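Local coordinates for glycerol dehydratase (Clostridium butyricum, PDB 1R9D), which probably acts as a glycyl-radical lyase, dehydrating glycerol without the help of vitamin B12, at residues W268-H271 with A272-I276. Sequence-based numbering, arbitrary orientation.
Sequences WFIH and AIINI
Asn275 turns its side-chain amide back along the helix onto His271, and both the carbonyl and the ring of that histidine meet it. The firmer link is the hydrogen bond from Asn275 ND2 to His271 O at 2.9 Å: the acceptor lies almost in the plane of the amide, whereas the nitrogen stands 39° out of the carbonyl plane. The amide thus grips a carbonyl that Asn275 N reaches only weakly, at 3.5 Å; one residue on, Ile276 N bonds to Ile273 O, i to i+3, at 3.0 Å, close to the helix end. Asn275 CG stands beside its own backbone N, which directs the amide toward the preceding turn. There ND2 also lies over one face of the imidazole, 3.8 Å from His271 CD2, with the ring and amide planes 46° apart. Hydrogen bonds to Tyr169 and Gln340 hold the two ring nitrogens of His271, fixing the ring's rotation.

One turn earlier, Trp268 lays a face of its indole over the Ala272 methyl. Its chi1 swings the indole toward the following turn, and chi2 (-110°) turns the face to Ala272 CB, 4.2 Å from the centroid of the five-membered ring, a CH-pi contact displaced toward the rim. In the same pair, Ala272 N donates to Trp268 O at 2.7 Å, a regular i to i+4 bond; Trp268 NE1 is taken by Gly74 O.

All lie on helix 260-277, and the residues of this contact are buried. Phe269 and Ile273 pack on helix 197-230, Ile270 on helix 169-190, and Ile274 on helix 520-524.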
ATOM      1  N   TRP A 268      -9.236  -7.594  31.863  1.00 25.56           N
ATOM      2  CA  TRP A 268     -10.109  -6.514  31.432  1.00 25.57           C
ATOM      3  C   TRP A 268      -9.383  -5.409  30.671  1.00 24.75           C
ATOM      4  O   TRP A 268      -9.928  -4.872  29.711  1.00 25.14           O
ATOM      5  CB  TRP A 268     -10.883  -5.912  32.615  1.00 26.01           C
ATOM      6  CG  TRP A 268     -11.815  -4.836  32.161  1.00 25.74           C
ATOM      7  CD1 TRP A 268     -11.702  -3.493  32.399  1.00 25.83           C
ATOM      8  CD2 TRP A 268     -12.935  -4.994  31.281  1.00 26.65           C
ATOM      9  NE1 TRP A 268     -12.676  -2.808  31.716  1.00 26.05           N
ATOM     10  CE2 TRP A 268     -13.446  -3.704  31.021  1.00 26.90           C
ATOM     11  CE3 TRP A 268     -13.553  -6.103  30.683  1.00 26.92           C
ATOM     12  CZ2 TRP A 268     -14.550  -3.488  30.184  1.00 26.52           C
ATOM     13  CZ3 TRP A 268     -14.651  -5.888  29.850  1.00 27.18           C
ATOM     14  CH2 TRP A 268     -15.136  -4.590  29.609  1.00 27.50           C
ATOM     15  N   PHE A 269      -8.167  -5.059  31.082  1.00 25.72           N
ATOM     16  CA  PHE A 269      -7.438  -4.015  30.365  1.00 26.16           C
ATOM     17  C   PHE A 269      -7.123  -4.476  28.942  1.00 26.02           C
ATOM     18  O   PHE A 269      -7.217  -3.699  27.999  1.00 26.73           O
ATOM     19  CB  PHE A 269      -6.140  -3.636  31.090  1.00 27.08           C
ATOM     20  CG  PHE A 269      -6.335  -2.634  32.198  1.00 27.44           C
ATOM     21  CD1 PHE A 269      -7.020  -1.442  31.963  1.00 28.42           C
ATOM     22  CD2 PHE A 269      -5.828  -2.877  33.470  1.00 29.28           C
ATOM     23  CE1 PHE A 269      -7.199  -0.502  32.983  1.00 30.27           C
ATOM     24  CE2 PHE A 269      -6.001  -1.944  34.496  1.00 30.24           C
ATOM     25  CZ  PHE A 269      -6.687  -0.756  34.252  1.00 28.43           C
ATOM     26  N   ILE A 270      -6.741  -5.738  28.789  1.00 26.70           N
ATOM     27  CA  ILE A 270      -6.457  -6.260  27.453  1.00 26.29           C
ATOM     28  C   ILE A 270      -7.727  -6.128  26.609  1.00 26.30           C
ATOM     29  O   ILE A 270      -7.714  -5.558  25.515  1.00 26.95           O
ATOM     30  CB  ILE A 270      -6.065  -7.755  27.497  1.00 26.30           C
ATOM     31  CG1 ILE A 270      -4.732  -7.932  28.220  1.00 26.35           C
ATOM     32  CG2 ILE A 270      -5.980  -8.311  26.083  1.00 26.14           C
ATOM     33  CD1 ILE A 270      -4.415  -9.373  28.553  1.00 26.26           C
ATOM     34  N   HIS A 271      -8.826  -6.655  27.139  1.00 25.59           N
ATOM     35  CA  HIS A 271     -10.113  -6.624  26.448  1.00 25.94           C
ATOM     36  C   HIS A 271     -10.566  -5.198  26.148  1.00 25.18           C
ATOM     37  O   HIS A 271     -10.979  -4.883  25.033  1.00 24.74           O
ATOM     38  CB  HIS A 271     -11.174  -7.334  27.294  1.00 26.10           C
ATOM     39  CG  HIS A 271     -12.437  -7.640  26.549  1.00 26.03           C
ATOM     40  ND1 HIS A 271     -12.567  -8.736  25.721  1.00 25.93           N
ATOM     41  CD2 HIS A 271     -13.621  -6.982  26.492  1.00 26.40           C
ATOM     42  CE1 HIS A 271     -13.776  -8.740  25.187  1.00 26.80           C
ATOM     43  NE2 HIS A 271     -14.435  -7.687  25.639  1.00 26.21           N
ATOM     44  N   ALA A 272     -10.479  -4.326  27.145  1.00 26.06           N
ATOM     45  CA  ALA A 272     -10.901  -2.943  26.969  1.00 25.56           C
ATOM     46  C   ALA A 272     -10.127  -2.189  25.890  1.00 25.23           C
ATOM     47  O   ALA A 272     -10.724  -1.542  25.034  1.00 24.92           O
ATOM     48  CB  ALA A 272     -10.800  -2.192  28.306  1.00 26.73           C
ATOM     49  N   ILE A 273      -8.801  -2.273  25.924  1.00 25.00           N
ATOM     50  CA  ILE A 273      -7.986  -1.560  24.950  1.00 24.84           C
ATOM     51  C   ILE A 273      -8.237  -2.032  23.516  1.00 24.87           C
ATOM     52  O   ILE A 273      -8.146  -1.245  22.579  1.00 24.52           O
ATOM     53  CB  ILE A 273      -6.488  -1.654  25.319  1.00 25.46           C
ATOM     54  CG1 ILE A 273      -6.275  -1.044  26.713  1.00 26.03           C
ATOM     55  CG2 ILE A 273      -5.647  -0.905  24.293  1.00 25.60           C
ATOM     56  CD1 ILE A 273      -4.898  -1.256  27.291  1.00 26.25           C
ATOM     57  N   ILE A 274      -8.570  -3.306  23.340  1.00 24.80           N
ATOM     58  CA  ILE A 274      -8.867  -3.801  21.999  1.00 23.66           C
ATOM     59  C   ILE A 274     -10.043  -2.991  21.452  1.00 23.56           C
ATOM     60  O   ILE A 274     -10.051  -2.585  20.286  1.00 22.29           O
ATOM     61  CB  ILE A 274      -9.259  -5.297  22.018  1.00 24.60           C
ATOM     62  CG1 ILE A 274      -8.028  -6.155  22.312  1.00 24.42           C
ATOM     63  CG2 ILE A 274      -9.878  -5.691  20.684  1.00 23.29           C
ATOM     64  CD1 ILE A 274      -8.311  -7.638  22.435  1.00 25.94           C
ATOM     65  N   ASN A 275     -11.020  -2.747  22.324  1.00 24.03           N
ATOM     66  CA  ASN A 275     -12.230  -2.002  21.994  1.00 24.52           C
ATOM     67  C   ASN A 275     -12.027  -0.495  21.823  1.00 25.33           C
ATOM     68  O   ASN A 275     -12.962   0.231  21.472  1.00 24.89           O
ATOM     69  CB  ASN A 275     -13.298  -2.274  23.062  1.00 25.40           C
ATOM     70  CG  ASN A 275     -13.971  -3.627  22.883  1.00 26.04           C
ATOM     71  OD1 ASN A 275     -14.940  -3.748  22.140  1.00 27.83           O
ATOM     72  ND2 ASN A 275     -13.449  -4.649  23.552  1.00 25.54           N
ATOM     73  N   ILE A 276     -10.812  -0.022  22.090  1.00 26.28           N
ATOM     74  CA  ILE A 276     -10.491   1.392  21.920  1.00 26.38           C
ATOM     75  C   ILE A 276      -9.793   1.545  20.565  1.00 24.82           C
ATOM     76  O   ILE A 276     -10.006   2.516  19.846  1.00 23.81           O
ATOM     77  CB  ILE A 276      -9.566   1.904  23.050  1.00 26.80           C
ATOM     78  CG1 ILE A 276     -10.296   1.809  24.391  1.00 27.85           C
ATOM     79  CG2 ILE A 276      -9.148   3.347  22.770  1.00 27.84           C
ATOM     80  CD1 ILE A 276      -9.479   2.288  25.584  1.00 28.38           C
TER